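PDB 3NQW: CG11900 from Drosophila melanogaster, which hydrolyses the starvation signal ppGpp to GDP and diphosphate with a manganese cofactor and takes part in the response to starvation. Local coordinates for residues 9-15 and 56-61; 63-67 and 91-95; 102-106 and 147-151; 124-129 and 168-173. One frame throughout, in Å; residues are numbered along the deposited sequence.

Contact 1. Residues 9-15 and 56-61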
loop_
_atom_site.group_PDB
_atom_site.type_symbol
_atom_site.label_atom_id
_atom_site.label_comp_id
_atom_site.label_asym_id
_atom_site.label_seq_id
_atom_site.Cartn_x
_atom_site.Cartn_y
_atom_site.Cartn_z
ATOM N N PHE A 9 -11.889 -1.312 2.046
ATOM C CA PHE A 9 -10.542 -1.872 2.099
ATOM C C PHE A 9 -9.549 -0.925 1.422
ATOM O O PHE A 9 -8.366 -0.882 1.753
ATOM C CB PHE A 9 -10.511 -3.226 1.409
ATOM C CG PHE A 9 -9.147 -3.835 1.362
ATOM C CD1 PHE A 9 -8.369 -3.756 0.209
ATOM C CD2 PHE A 9 -8.648 -4.523 2.460
ATOM C CE1 PHE A 9 -7.109 -4.368 0.145
ATOM C CE2 PHE A 9 -7.389 -5.140 2.410
ATOM C CZ PHE A 9 -6.617 -5.064 1.247
ATOM N N MET A 10 -10.045 -0.145 0.480
ATOM C CA MET A 10 -9.188 0.762 -0.221
ATOM C C MET A 10 -8.982 2.023 0.603
ATOM O O MET A 10 -7.879 2.593 0.633
ATOM C CB MET A 10 -9.796 1.040 -1.590
ATOM C CG MET A 10 -9.848 -0.228 -2.499
ATOM S SD MET A 10 -8.233 -1.093 -2.722
ATOM C CE MET A 10 -7.236 0.142 -3.556
ATOM N N GLU A 11 -10.041 2.450 1.292
ATOM C CA GLU A 11 -9.976 3.630 2.157
ATOM C C GLU A 11 -9.113 3.295 3.379
ATOM O O GLU A 11 -8.505 4.173 4.005
ATOM C CB GLU A 11 -11.372 4.018 2.617
ATOM C CG GLU A 11 -11.379 5.366 3.263
ATOM C CD GLU A 11 -12.670 5.644 3.970
ATOM O OE1 GLU A 11 -13.270 4.698 4.526
ATOM O OE2 GLU A 11 -13.083 6.816 3.988
ATOM N N CYS A 12 -9.089 2.007 3.710
ATOM C CA CYS A 12 -8.294 1.537 4.814
ATOM C C CYS A 12 -6.833 1.434 4.379
ATOM O O CYS A 12 -5.918 1.782 5.132
ATOM C CB CYS A 12 -8.793 0.180 5.286
ATOM S SG CYS A 12 -7.762 -0.501 6.599
ATOM N N LEU A 13 -6.617 0.943 3.161
ATOM C CA LEU A 13 -5.272 0.804 2.599
ATOM C C LEU A 13 -4.675 2.198 2.524
ATOM O O LEU A 13 -3.518 2.425 2.874
ATOM C CB LEU A 13 -5.343 0.239 1.179
ATOM C CG LEU A 13 -4.145 -0.516 0.594
ATOM C CD1 LEU A 13 -4.038 -0.177 -0.880
ATOM C CD2 LEU A 13 -2.876 -0.156 1.325
ATOM N N GLN A 14 -5.500 3.123 2.044
ATOM C CA GLN A 14 -5.131 4.520 1.890
ATOM C C GLN A 14 -4.827 5.128 3.247
ATOM O O GLN A 14 -3.839 5.839 3.423
ATOM C CB GLN A 14 -6.288 5.274 1.238
ATOM C CG GLN A 14 -5.966 6.708 0.844
ATOM C CD GLN A 14 -7.086 7.352 0.019
ATOM O OE1 GLN A 14 -8.074 7.874 0.560
ATOM N NE2 GLN A 14 -6.943 7.291 -1.303
ATOM N N TYR A 15 -5.683 4.831 4.214
ATOM C CA TYR A 15 -5.508 5.364 5.550
ATOM C C TYR A 15 -4.220 4.842 6.198
ATOM O O TYR A 15 -3.442 5.611 6.760
ATOM C CB TYR A 15 -6.730 5.014 6.387
ATOM C CG TYR A 15 -6.678 5.579 7.773
ATOM C CD1 TYR A 15 -6.668 4.738 8.881
ATOM C CD2 TYR A 15 -6.653 6.955 7.983
ATOM C CE1 TYR A 15 -6.640 5.249 10.164
ATOM C CE2 TYR A 15 -6.626 7.474 9.265
ATOM C CZ TYR A 15 -6.619 6.613 10.351
ATOM O OH TYR A 15 -6.589 7.119 11.629
ATOM N N LEU A 56 -8.066 -8.685 6.800
ATOM C CA LEU A 56 -7.167 -7.999 5.879
ATOM C C LEU A 56 -6.984 -6.524 6.249
ATOM O O LEU A 56 -5.863 -6.048 6.395
ATOM C CB LEU A 56 -7.700 -8.126 4.447
ATOM C CG LEU A 56 -7.799 -9.559 3.916
ATOM C CD1 LEU A 56 -8.459 -9.552 2.546
ATOM C CD2 LEU A 56 -6.408 -10.189 3.851
ATOM N N MET A 57 -8.080 -5.797 6.404
ATOM C CA MET A 57 -7.972 -4.398 6.772
ATOM C C MET A 57 -7.345 -4.273 8.161
ATOM O O MET A 57 -6.459 -3.456 8.369
ATOM C CB MET A 57 -9.347 -3.750 6.756
ATOM C CG MET A 57 -10.074 -3.902 5.436
ATOM S SD MET A 57 -11.809 -3.508 5.650
ATOM C CE MET A 57 -11.714 -1.767 5.720
ATOM N N ALA A 58 -7.794 -5.088 9.108
ATOM C CA ALA A 58 -7.243 -5.034 10.451
ATOM C C ALA A 58 -5.711 -5.133 10.388
ATOM O O ALA A 58 -5.002 -4.429 11.111
ATOM C CB ALA A 58 -7.829 -6.168 11.310
ATOM N N ALA A 59 -5.205 -6.003 9.511
ATOM C CA ALA A 59 -3.758 -6.204 9.336
ATOM C C ALA A 59 -3.099 -4.956 8.752
ATOM O O ALA A 59 -2.003 -4.579 9.159
ATOM C CB ALA A 59 -3.496 -7.398 8.426
ATOM N N LEU A 60 -3.759 -4.319 7.794
ATOM C CA LEU A 60 -3.211 -3.104 7.209
ATOM C C LEU A 60 -3.071 -2.025 8.299
ATOM O O LEU A 60 -2.192 -1.154 8.237
ATOM C CB LEU A 60 -4.118 -2.597 6.076
ATOM C CG LEU A 60 -3.971 -3.310 4.723
ATOM C CD1 LEU A 60 -4.968 -2.782 3.716
ATOM C CD2 LEU A 60 -2.560 -3.118 4.212
ATOM N N LEU A 61 -3.925 -2.139 9.316
ATOM C CA LEU A 61 -4.002 -1.202 10.436
ATOM C C LEU A 61 -3.476 -1.719 11.773
ATOM O O LEU A 61 -3.679 -1.085 12.811
ATOM C CB LEU A 61 -5.455 -0.784 10.630
ATOM C CG LEU A 61 -6.188 -0.159 9.446
ATOM C CD1 LEU A 61 -7.568 0.220 9.896
ATOM C CD2 LEU A 61 -5.440 1.065 8.922
#

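Contact 2. Residues 63-67 and 91-95. With MN (manganese (II) ion), chain C.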
loop_
_atom_site.group_PDB
_atom_site.type_symbol
_atom_site.label_atom_id
_atom_site.label_comp_id
_atom_site.label_asym_id
_atom_site.label_seq_id
_atom_site.Cartn_x
_atom_site.Cartn_y
_atom_site.Cartn_z
ATOM N N ASP A 63 -0.667 -1.585 13.027
ATOM C CA ASP A 63 0.379 -0.783 13.670
ATOM C C ASP A 63 0.014 0.700 13.780
ATOM O O ASP A 63 0.685 1.432 14.490
ATOM C CB ASP A 63 1.740 -0.951 12.953
ATOM C CG ASP A 63 2.529 -2.199 13.431
ATOM O OD1 ASP A 63 2.386 -2.623 14.602
ATOM O OD2 ASP A 63 3.323 -2.750 12.637
ATOM N N VAL A 64 -1.049 1.144 13.102
ATOM C CA VAL A 64 -1.437 2.556 13.177
ATOM C C VAL A 64 -1.799 3.014 14.575
ATOM O O VAL A 64 -1.196 3.944 15.109
ATOM C CB VAL A 64 -2.647 2.915 12.288
ATOM C CG1 VAL A 64 -2.250 2.888 10.835
ATOM C CG2 VAL A 64 -3.800 1.975 12.562
ATOM N N VAL A 65 -2.786 2.367 15.178
ATOM C CA VAL A 65 -3.212 2.787 16.498
ATOM C C VAL A 65 -2.065 2.824 17.505
ATOM O O VAL A 65 -2.128 3.560 18.493
ATOM C CB VAL A 65 -4.336 1.886 17.040
ATOM C CG1 VAL A 65 -4.839 2.439 18.355
ATOM C CG2 VAL A 65 -5.473 1.800 16.032
ATOM N N GLU A 66 -1.012 2.055 17.239
ATOM C CA GLU A 66 0.140 1.982 18.135
ATOM C C GLU A 66 1.336 2.849 17.741
ATOM O O GLU A 66 2.020 3.376 18.613
ATOM C CB GLU A 66 0.616 0.524 18.281
ATOM C CG GLU A 66 1.271 0.226 19.638
ATOM C CD GLU A 66 2.310 -0.893 19.622
ATOM O OE1 GLU A 66 3.160 -0.896 20.546
ATOM O OE2 GLU A 66 2.278 -1.763 18.716
ATOM N N ASP A 67 1.608 2.996 16.449
ATOM C CA ASP A 67 2.757 3.794 16.031
ATOM C C ASP A 67 2.400 5.202 15.573
ATOM O O ASP A 67 3.092 6.157 15.907
ATOM C CB ASP A 67 3.524 3.089 14.910
ATOM C CG ASP A 67 3.950 1.680 15.283
ATOM O OD1 ASP A 67 4.536 1.493 16.377
ATOM O OD2 ASP A 67 3.708 0.759 14.468
ATOM N N THR A 91 -2.763 -4.396 19.356
ATOM C CA THR A 91 -2.071 -3.160 19.717
ATOM C C THR A 91 -1.556 -3.183 21.145
ATOM O O THR A 91 -2.354 -3.172 22.073
ATOM C CB THR A 91 -2.990 -1.960 19.655
ATOM O OG1 THR A 91 -3.530 -1.824 18.337
ATOM C CG2 THR A 91 -2.209 -0.710 20.037
ATOM N N ASP A 92 -0.242 -3.191 21.335
ATOM C CA ASP A 92 0.289 -3.204 22.694
ATOM C C ASP A 92 0.117 -1.849 23.359
ATOM O O ASP A 92 0.368 -0.811 22.748
ATOM C CB ASP A 92 1.770 -3.549 22.698
ATOM C CG ASP A 92 2.056 -4.880 22.060
ATOM O OD1 ASP A 92 1.105 -5.664 21.825
ATOM O OD2 ASP A 92 3.248 -5.138 21.803
ATOM N N ASP A 93 -0.306 -1.859 24.615
ATOM C CA ASP A 93 -0.488 -0.625 25.366
ATOM C C ASP A 93 0.843 0.141 25.486
ATOM O O ASP A 93 1.718 -0.252 26.255
ATOM C CB ASP A 93 -1.048 -0.965 26.753
ATOM C CG ASP A 93 -1.026 0.214 27.694
ATOM O OD1 ASP A 93 -1.335 1.336 27.241
ATOM O OD2 ASP A 93 -0.711 0.007 28.882
ATOM N N LYS A 94 0.989 1.233 24.731
ATOM C CA LYS A 94 2.227 2.021 24.754
ATOM C C LYS A 94 2.463 2.913 25.980
ATOM O O LYS A 94 3.360 3.767 25.974
ATOM C CB LYS A 94 2.372 2.857 23.471
ATOM C CG LYS A 94 3.287 2.210 22.411
ATOM C CD LYS A 94 3.722 3.196 21.305
ATOM C CE LYS A 94 4.771 4.222 21.781
ATOM N NZ LYS A 94 6.179 3.716 21.793
ATOM N N SER A 95 1.668 2.705 27.028
ATOM C CA SER A 95 1.819 3.445 28.278
ATOM C C SER A 95 2.911 2.706 29.044
ATOM O O SER A 95 3.642 3.293 29.842
ATOM C CB SER A 95 0.532 3.392 29.094
ATOM O OG SER A 95 0.359 2.103 29.648
HETATM MN MN MN C . 4.003 -4.877 12.748
#

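Contact 3. Residues 102-106 and 147-151. With SO4 (sulfate ion), chain D.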
loop_
_atom_site.group_PDB
_atom_site.type_symbol
_atom_site.label_atom_id
_atom_site.label_comp_id
_atom_site.label_asym_id
_atom_site.label_seq_id
_atom_site.Cartn_x
_atom_site.Cartn_y
_atom_site.Cartn_z
ATOM N N LYS A 102 6.504 -6.450 25.630
ATOM C CA LYS A 102 6.929 -7.706 25.035
ATOM C C LYS A 102 6.513 -8.846 25.948
ATOM O O LYS A 102 5.931 -9.829 25.497
ATOM C CB LYS A 102 8.444 -7.718 24.844
ATOM C CG LYS A 102 8.942 -6.781 23.754
ATOM C CD LYS A 102 10.462 -6.815 23.669
ATOM C CE LYS A 102 10.988 -6.018 22.487
ATOM N NZ LYS A 102 11.004 -6.797 21.216
ATOM N N ARG A 103 6.801 -8.701 27.237
ATOM C CA ARG A 103 6.452 -9.719 28.217
ATOM C C ARG A 103 4.970 -10.102 28.130
ATOM O O ARG A 103 4.610 -11.288 28.174
ATOM C CB ARG A 103 6.794 -9.219 29.629
ATOM C CG ARG A 103 8.279 -8.874 29.837
ATOM C CD ARG A 103 8.659 -8.819 31.332
ATOM N NE ARG A 103 8.341 -7.545 31.974
ATOM C CZ ARG A 103 9.170 -6.507 32.033
ATOM N NH1 ARG A 103 10.377 -6.596 31.484
ATOM N NH2 ARG A 103 8.792 -5.383 32.642
ATOM N N LEU A 104 4.112 -9.094 27.991
ATOM C CA LEU A 104 2.668 -9.320 27.901
ATOM C C LEU A 104 2.256 -10.054 26.613
ATOM O O LEU A 104 1.303 -10.839 26.614
ATOM C CB LEU A 104 1.920 -7.980 28.025
ATOM C CG LEU A 104 2.015 -7.333 29.411
ATOM C CD1 LEU A 104 1.520 -5.916 29.369
ATOM C CD2 LEU A 104 1.231 -8.150 30.409
ATOM N N GLN A 105 2.977 -9.797 25.525
ATOM C CA GLN A 105 2.687 -10.440 24.258
ATOM C C GLN A 105 2.696 -11.943 24.380
ATOM O O GLN A 105 1.921 -12.645 23.722
ATOM C CB GLN A 105 3.686 -10.003 23.199
ATOM C CG GLN A 105 3.168 -8.824 22.437
ATOM C CD GLN A 105 4.019 -8.471 21.266
ATOM O OE1 GLN A 105 4.320 -9.308 20.423
ATOM N NE2 GLN A 105 4.421 -7.219 21.202
ATOM N N ILE A 106 3.586 -12.437 25.226
ATOM C CA ILE A 106 3.682 -13.861 25.447
ATOM C C ILE A 106 2.519 -14.336 26.304
ATOM O O ILE A 106 1.961 -15.404 26.057
ATOM C CB ILE A 106 4.984 -14.218 26.151
ATOM C CG1 ILE A 106 6.168 -13.796 25.269
ATOM C CG2 ILE A 106 4.983 -15.689 26.477
ATOM C CD1 ILE A 106 7.518 -13.916 25.930
ATOM N N TYR A 147 15.681 -11.074 19.765
ATOM C CA TYR A 147 14.383 -10.889 19.120
ATOM C C TYR A 147 13.819 -12.228 18.665
ATOM O O TYR A 147 12.628 -12.489 18.831
ATOM C CB TYR A 147 14.496 -9.961 17.909
ATOM C CG TYR A 147 13.154 -9.520 17.361
ATOM C CD1 TYR A 147 12.579 -8.310 17.753
ATOM C CD2 TYR A 147 12.447 -10.318 16.460
ATOM C CE1 TYR A 147 11.334 -7.906 17.257
ATOM C CE2 TYR A 147 11.199 -9.922 15.963
ATOM C CZ TYR A 147 10.650 -8.712 16.366
ATOM O OH TYR A 147 9.427 -8.313 15.870
ATOM N N PHE A 148 14.679 -13.062 18.079
ATOM C CA PHE A 148 14.287 -14.389 17.605
ATOM C C PHE A 148 13.754 -15.258 18.740
ATOM O O PHE A 148 12.771 -15.991 18.564
ATOM C CB PHE A 148 15.474 -15.119 16.952
ATOM C CG PHE A 148 15.833 -14.603 15.586
ATOM C CD1 PHE A 148 16.929 -13.766 15.408
ATOM C CD2 PHE A 148 15.052 -14.932 14.482
ATOM C CE1 PHE A 148 17.236 -13.260 14.151
ATOM C CE2 PHE A 148 15.352 -14.433 13.225
ATOM C CZ PHE A 148 16.446 -13.595 13.061
ATOM N N VAL A 149 14.430 -15.186 19.888
ATOM C CA VAL A 149 14.055 -15.953 21.070
ATOM C C VAL A 149 12.664 -15.548 21.512
ATOM O O VAL A 149 11.778 -16.392 21.662
ATOM C CB VAL A 149 15.031 -15.701 22.256
ATOM C CG1 VAL A 149 14.560 -16.476 23.485
ATOM C CG2 VAL A 149 16.441 -16.132 21.885
ATOM N N TRP A 150 12.494 -14.245 21.734
ATOM C CA TRP A 150 11.216 -13.673 22.164
ATOM C C TRP A 150 10.136 -14.012 21.136
ATOM O O TRP A 150 9.045 -14.456 21.494
ATOM C CB TRP A 150 11.349 -12.149 22.329
ATOM C CG TRP A 150 10.030 -11.410 22.370
ATOM C CD1 TRP A 150 9.064 -11.489 23.340
ATOM C CD2 TRP A 150 9.523 -10.520 21.374
ATOM N NE1 TRP A 150 7.991 -10.710 23.005
ATOM C CE2 TRP A 150 8.243 -10.103 21.801
ATOM C CE3 TRP A 150 10.019 -10.036 20.155
ATOM C CZ2 TRP A 150 7.454 -9.217 21.054
ATOM C CZ3 TRP A 150 9.234 -9.161 19.416
ATOM C CH2 TRP A 150 7.965 -8.762 19.868
ATOM N N ALA A 151 10.455 -13.807 19.861
ATOM C CA ALA A 151 9.529 -14.117 18.785
ATOM C C ALA A 151 8.999 -15.535 18.964
ATOM O O ALA A 151 7.795 -15.791 18.881
ATOM C CB ALA A 151 10.232 -14.000 17.438
HETATM S S SO4 D . 11.865 -4.040 19.089
HETATM O O1 SO4 D . 12.654 -4.284 17.866
HETATM O O2 SO4 D . 12.575 -4.643 20.231
HETATM O O3 SO4 D . 11.725 -2.589 19.285
HETATM O O4 SO4 D . 10.532 -4.659 18.953
#

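Contact 4. Residues 124-129 and 168-173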
loop_
_atom_site.group_PDB
_atom_site.type_symbol
_atom_site.label_atom_id
_atom_site.label_comp_id
_atom_site.label_asym_id
_atom_site.label_seq_id
_atom_site.Cartn_x
_atom_site.Cartn_y
_atom_site.Cartn_z
ATOM N N LYS A 124 4.605 -11.309 12.983
ATOM C CA LYS A 124 5.874 -11.883 13.386
ATOM C C LYS A 124 6.615 -12.405 12.158
ATOM O O LYS A 124 7.753 -12.010 11.911
ATOM C CB LYS A 124 5.671 -13.017 14.393
ATOM C CG LYS A 124 5.149 -12.559 15.756
ATOM C CD LYS A 124 6.100 -11.586 16.458
ATOM C CE LYS A 124 5.485 -11.116 17.765
ATOM N NZ LYS A 124 4.116 -10.550 17.501
ATOM N N LEU A 125 5.973 -13.269 11.377
ATOM C CA LEU A 125 6.624 -13.813 10.191
ATOM C C LEU A 125 7.329 -12.729 9.387
ATOM O O LEU A 125 8.530 -12.831 9.132
ATOM C CB LEU A 125 5.615 -14.535 9.298
ATOM C CG LEU A 125 6.176 -15.247 8.059
ATOM C CD1 LEU A 125 7.348 -16.143 8.413
ATOM C CD2 LEU A 125 5.050 -16.065 7.428
ATOM N N ASP A 126 6.592 -11.691 9.001
ATOM C CA ASP A 126 7.180 -10.608 8.225
ATOM C C ASP A 126 8.421 -10.024 8.902
ATOM O O ASP A 126 9.506 -10.009 8.322
ATOM C CB ASP A 126 6.163 -9.489 7.976
ATOM C CG ASP A 126 6.762 -8.328 7.198
ATOM O OD1 ASP A 126 7.173 -8.528 6.033
ATOM O OD2 ASP A 126 6.832 -7.211 7.755
ATOM N N ASN A 127 8.268 -9.544 10.128
ATOM C CA ASN A 127 9.399 -8.965 10.835
ATOM C C ASN A 127 10.592 -9.901 10.842
ATOM O O ASN A 127 11.695 -9.501 10.487
ATOM C CB ASN A 127 9.005 -8.614 12.268
ATOM C CG ASN A 127 8.069 -7.433 12.339
ATOM O OD1 ASN A 127 7.193 -7.373 13.207
ATOM N ND2 ASN A 127 8.251 -6.474 11.433
ATOM N N LEU A 128 10.370 -11.149 11.237
ATOM C CA LEU A 128 11.455 -12.115 11.279
ATOM C C LEU A 128 12.169 -12.198 9.946
ATOM O O LEU A 128 13.392 -12.093 9.878
ATOM C CB LEU A 128 10.933 -13.493 11.662
ATOM C CG LEU A 128 10.593 -13.648 13.144
ATOM C CD1 LEU A 128 10.325 -15.107 13.443
ATOM C CD2 LEU A 128 11.750 -13.149 13.996
ATOM N N ARG A 129 11.394 -12.395 8.890
ATOM C CA ARG A 129 11.951 -12.465 7.559
ATOM C C ARG A 129 12.921 -11.324 7.329
ATOM O O ARG A 129 13.940 -11.491 6.665
ATOM C CB ARG A 129 10.830 -12.415 6.537
ATOM C CG ARG A 129 10.085 -13.719 6.443
ATOM C CD ARG A 129 8.864 -13.548 5.602
ATOM N NE ARG A 129 8.365 -14.811 5.096
ATOM C CZ ARG A 129 7.170 -14.952 4.542
ATOM N NH1 ARG A 129 6.365 -13.899 4.441
ATOM N NH2 ARG A 129 6.792 -16.133 4.080
ATOM N N LYS A 168 5.885 -22.041 8.333
ATOM C CA LYS A 168 6.925 -21.163 7.833
ATOM C C LYS A 168 7.661 -20.544 9.011
ATOM O O LYS A 168 8.885 -20.438 9.000
ATOM C CB LYS A 168 6.313 -20.083 6.952
ATOM C CG LYS A 168 5.648 -20.663 5.728
ATOM C CD LYS A 168 4.478 -19.830 5.280
ATOM C CE LYS A 168 4.015 -20.245 3.900
ATOM N NZ LYS A 168 4.839 -19.656 2.810
ATOM N N LEU A 169 6.917 -20.134 10.032
ATOM C CA LEU A 169 7.533 -19.557 11.219
ATOM C C LEU A 169 8.633 -20.502 11.651
ATOM O O LEU A 169 9.759 -20.090 11.872
ATOM C CB LEU A 169 6.500 -19.423 12.333
ATOM C CG LEU A 169 5.660 -18.166 12.191
ATOM C CD1 LEU A 169 4.317 -18.352 12.870
ATOM C CD2 LEU A 169 6.440 -16.981 12.755
ATOM N N ASP A 170 8.283 -21.778 11.756
ATOM C CA ASP A 170 9.220 -22.812 12.155
ATOM C C ASP A 170 10.420 -22.885 11.234
ATOM O O ASP A 170 11.525 -23.222 11.662
ATOM C CB ASP A 170 8.519 -24.161 12.175
ATOM C CG ASP A 170 7.564 -24.285 13.329
ATOM O OD1 ASP A 170 6.437 -24.797 13.119
ATOM O OD2 ASP A 170 7.950 -23.872 14.453
ATOM N N GLU A 171 10.193 -22.591 9.962
ATOM C CA GLU A 171 11.265 -22.608 8.991
ATOM C C GLU A 171 12.341 -21.604 9.358
ATOM O O GLU A 171 13.526 -21.854 9.158
ATOM C CB GLU A 171 10.703 -22.311 7.605
ATOM C CG GLU A 171 9.973 -23.503 7.033
ATOM C CD GLU A 171 10.912 -24.687 6.842
ATOM O OE1 GLU A 171 11.606 -24.737 5.798
ATOM O OE2 GLU A 171 10.978 -25.549 7.751
ATOM N N ILE A 172 11.912 -20.468 9.897
ATOM C CA ILE A 172 12.820 -19.405 10.311
ATOM C C ILE A 172 13.467 -19.748 11.658
ATOM O O ILE A 172 14.588 -19.331 11.933
ATOM C CB ILE A 172 12.063 -18.050 10.406
ATOM C CG1 ILE A 172 11.494 -17.689 9.026
ATOM C CG2 ILE A 172 12.993 -16.953 10.890
ATOM C CD1 ILE A 172 10.669 -16.410 8.996
ATOM N N PHE A 173 12.769 -20.530 12.477
ATOM C CA PHE A 173 13.277 -20.915 13.784
ATOM C C PHE A 173 14.262 -22.083 13.729
ATOM O O PHE A 173 15.229 -22.104 14.491
ATOM C CB PHE A 173 12.122 -21.274 14.731
ATOM C CG PHE A 173 11.229 -20.108 15.104
ATOM C CD1 PHE A 173 11.767 -18.875 15.466
ATOM C CD2 PHE A 173 9.850 -20.272 15.154
ATOM C CE1 PHE A 173 10.942 -17.827 15.874
ATOM C CE2 PHE A 173 9.024 -19.234 15.560
ATOM C CZ PHE A 173 9.572 -18.011 15.921
#

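Contact 1. Residues 9-15 and 56-61
The Phe9 ring meets the helix of Met57 with one edge: Met57 CG lies near the ring plane, 3.4 Å from Phe9 CD2. Leu56 CB and Leu60 CD1 approach the neighbouring ring atom obliquely, each 3.6 Å from Phe9 CE2. Tyr15, nearly two turns further on, also presents an edge, with Leu61 CD2 near its plane and 3.9 Å from Tyr15 CD1. Between the two rings stands Cys12. With its sulfur anti to the backbone N (chi1 176°), the thiol reaches across to the branch point of Leu61, SG to CG 3.3 Å, while Cys12 CB receives the methyl CE of Met57 at 3.5 Å. That methyl arrives there because the methionine chain bends at chi3 (76°), curling back toward the first helix after CG has passed Phe9. Leu60 CD1, already against Phe9, also lies 3.9 Å from Leu13 CG.

The helix segments run almost parallel, 11° apart, with axes 9.3 Å from each other, and helix 7-19 is joined in this way to the helix that ends just before the metal-binding His62 and Asp63. Phe79 of helix 72-79 covers Cys12 and Met57, and Met10 of the second subunit packs on Phe9, which puts this seam at the contact with that subunit. No hydrogen bond spans the two segments. Cohesion therefore rests on the fit and burial of apolar groups.

Contact 2. Residues 63-67 and 91-95
Glu66 and Thr91 meet beside the metal site of the HD domain, where the His-Asp pair that names the family is followed by the short helix 64-67. Asp63, the aspartate of that pair, stands just before the helix and binds the manganese ion through OD2 at 2.2 Å. Asp123 OD1 binds the same ion, His36 belongs to the site as well, and Tyr33 OH is hydrogen-bonded to Asp63 OD2. Glu66 and Asp67, both inferred to act as nucleophile, follow within one turn.

The contact itself is carried by Glu66. Its CG is anti to the backbone N (chi1 -151°); this lays the extended stem alongside Thr91, running the opposite way, with Glu66 CB 3.5 Å from Thr91 CG2. Glu66 CG passes the backbone oxygen of Asp92 at 3.4 Å. Lys94 crosses the glutamate at about a right angle, its CG 3.6 Å from Glu66 OE1. Its CD lies 3.2 Å from Glu66 O, and its bent tail leaves NZ well away from the Glu66 carboxylate. No hydrogen bond joins the two segments. Glu66 OE1 lies 4.4 Å from Asp92 OD2, and Arg101 makes a weak, long ion pair with Glu66.

Thr91 OG1 is hydrogen-bonded to Val87 O, tying the loop to the end of helix 81-89. Phe72 of helix 72-79 touches Val65 and Thr91 together, and Arg101 of helix 98-107 touches Asp92 and Lys94; the surface loop 91-95 thus bridges helices around the turn that carries the probable nucleophiles.

Contact 3. Residues 102-106 and 147-151
Trp150 turns its indole to Lys102 with CG anti to the backbone N (chi1 163°), and Lys102 stays extended until a bend at chi4 (-85°) drops its ammonium over the indole. Lys102 NZ sits 3.7 Å from the centroid of the six-membered ring, 21° off the ring normal, a cation-pi interaction; Lys102 CG adds a CH-pi contact over the same ring. The indole NE1 gives a weak hydrogen bond to Lys102 O at 3.4 Å. Ile106 CD1 lies at the indole edge, 3.9 Å from Trp150 CD1, and the Gln105 amide, tilted steeply against the ring, brings OE1 to 3.2 Å from CZ2 of Trp150. Gln105 OE1 is also weakly hydrogen-bonded to Lys124 NZ, and NE2 to Asp92 OD2.

The ammonium also binds a sulfate ion, probably from the crystallisation liquor, NZ to O2 2.8 Å, which Lys98 holds as well. Tyr147 turns an edge to this sulfate, while Trp150 CE3 lies over the rim of one tyrosine face; the Tyr147 side chain is about 7 Å from the manganese, beside the active site. A leucine in place of Trp150 would probably leave the Lys102 ammonium without its aromatic bed and the Lys102 carbonyl without its indole N-H.

Helix 98-107 and helix 141-158 meet here at the surface. Tyr147 also packs on Asn127, Leu128 and Leu131 of helix 114-133, and Ile106 continues the seam along helix 141-158 to Asn157.

Contact 4. Residues 124-129 and 168-173
Ile172 pushes its CD1 methyl into a hollow formed by Leu125 and, one turn on, Leu128 and Arg129 of the facing helix. Its CG1 is anti to the carbonyl carbon (chi1 -61°), which sends CD1 out toward that helix. The methyl lies 3.4 Å from Leu125 CD1, 4.0 Å from Leu128 CB and 3.8 Å from the aliphatic CG of Arg129. Leu128 in turn is a bump for the second helix: its CD1 enters between Leu169, Ile172 and Phe173, closest to Phe173 CE1 at 3.7 Å. Leu169 CD2 fills the next dip, against the backbone of Leu125. Cutting Ile172 back to alanine would probably open a gap among Leu125, Leu128 and the Arg129 stem, and set the end of Leu125 free to turn.

At the edge of the interface, Leu125 CG lies over the centre of the Arg129 guanidinium, whose edge is turned to Lys168 NZ, 4.2 Å from Arg129 NH2. Both cations form salt bridges with Glu47 OE1, a shared carboxylate that probably balances their charges.

The helix segments cross at 29° with axes 10.1 Å apart. Val155 and Phe148 of helix 141-158 flank this interface, touching Leu169 and Leu128, while Arg129 leans on Ile43 of helix 34-45.

Overall arrangement
The four contacts show how chemistry follows depth in an all-helical HD domain. Contacts 1 and 4 are buried, helix-on-helix and apolar, and lie on opposite sides of the chain's centre; contact 1 also borders the second subunit. Contacts 2 and 3 lie at the surface and bring in charged groups; the manganese of contact 2 sits on buried Asp63, and a sulfate joins contact 3. Contacts 1 and 2 adjoin in sequence, helix 53-60 leading into helix 64-67. Contacts 3 and 4 alternate along the chain and interlock through Phe148 with Leu128 and Phe173. Gln105 reaches from contact 3 to Asp92 of contact 2 and Lys124 of contact 4.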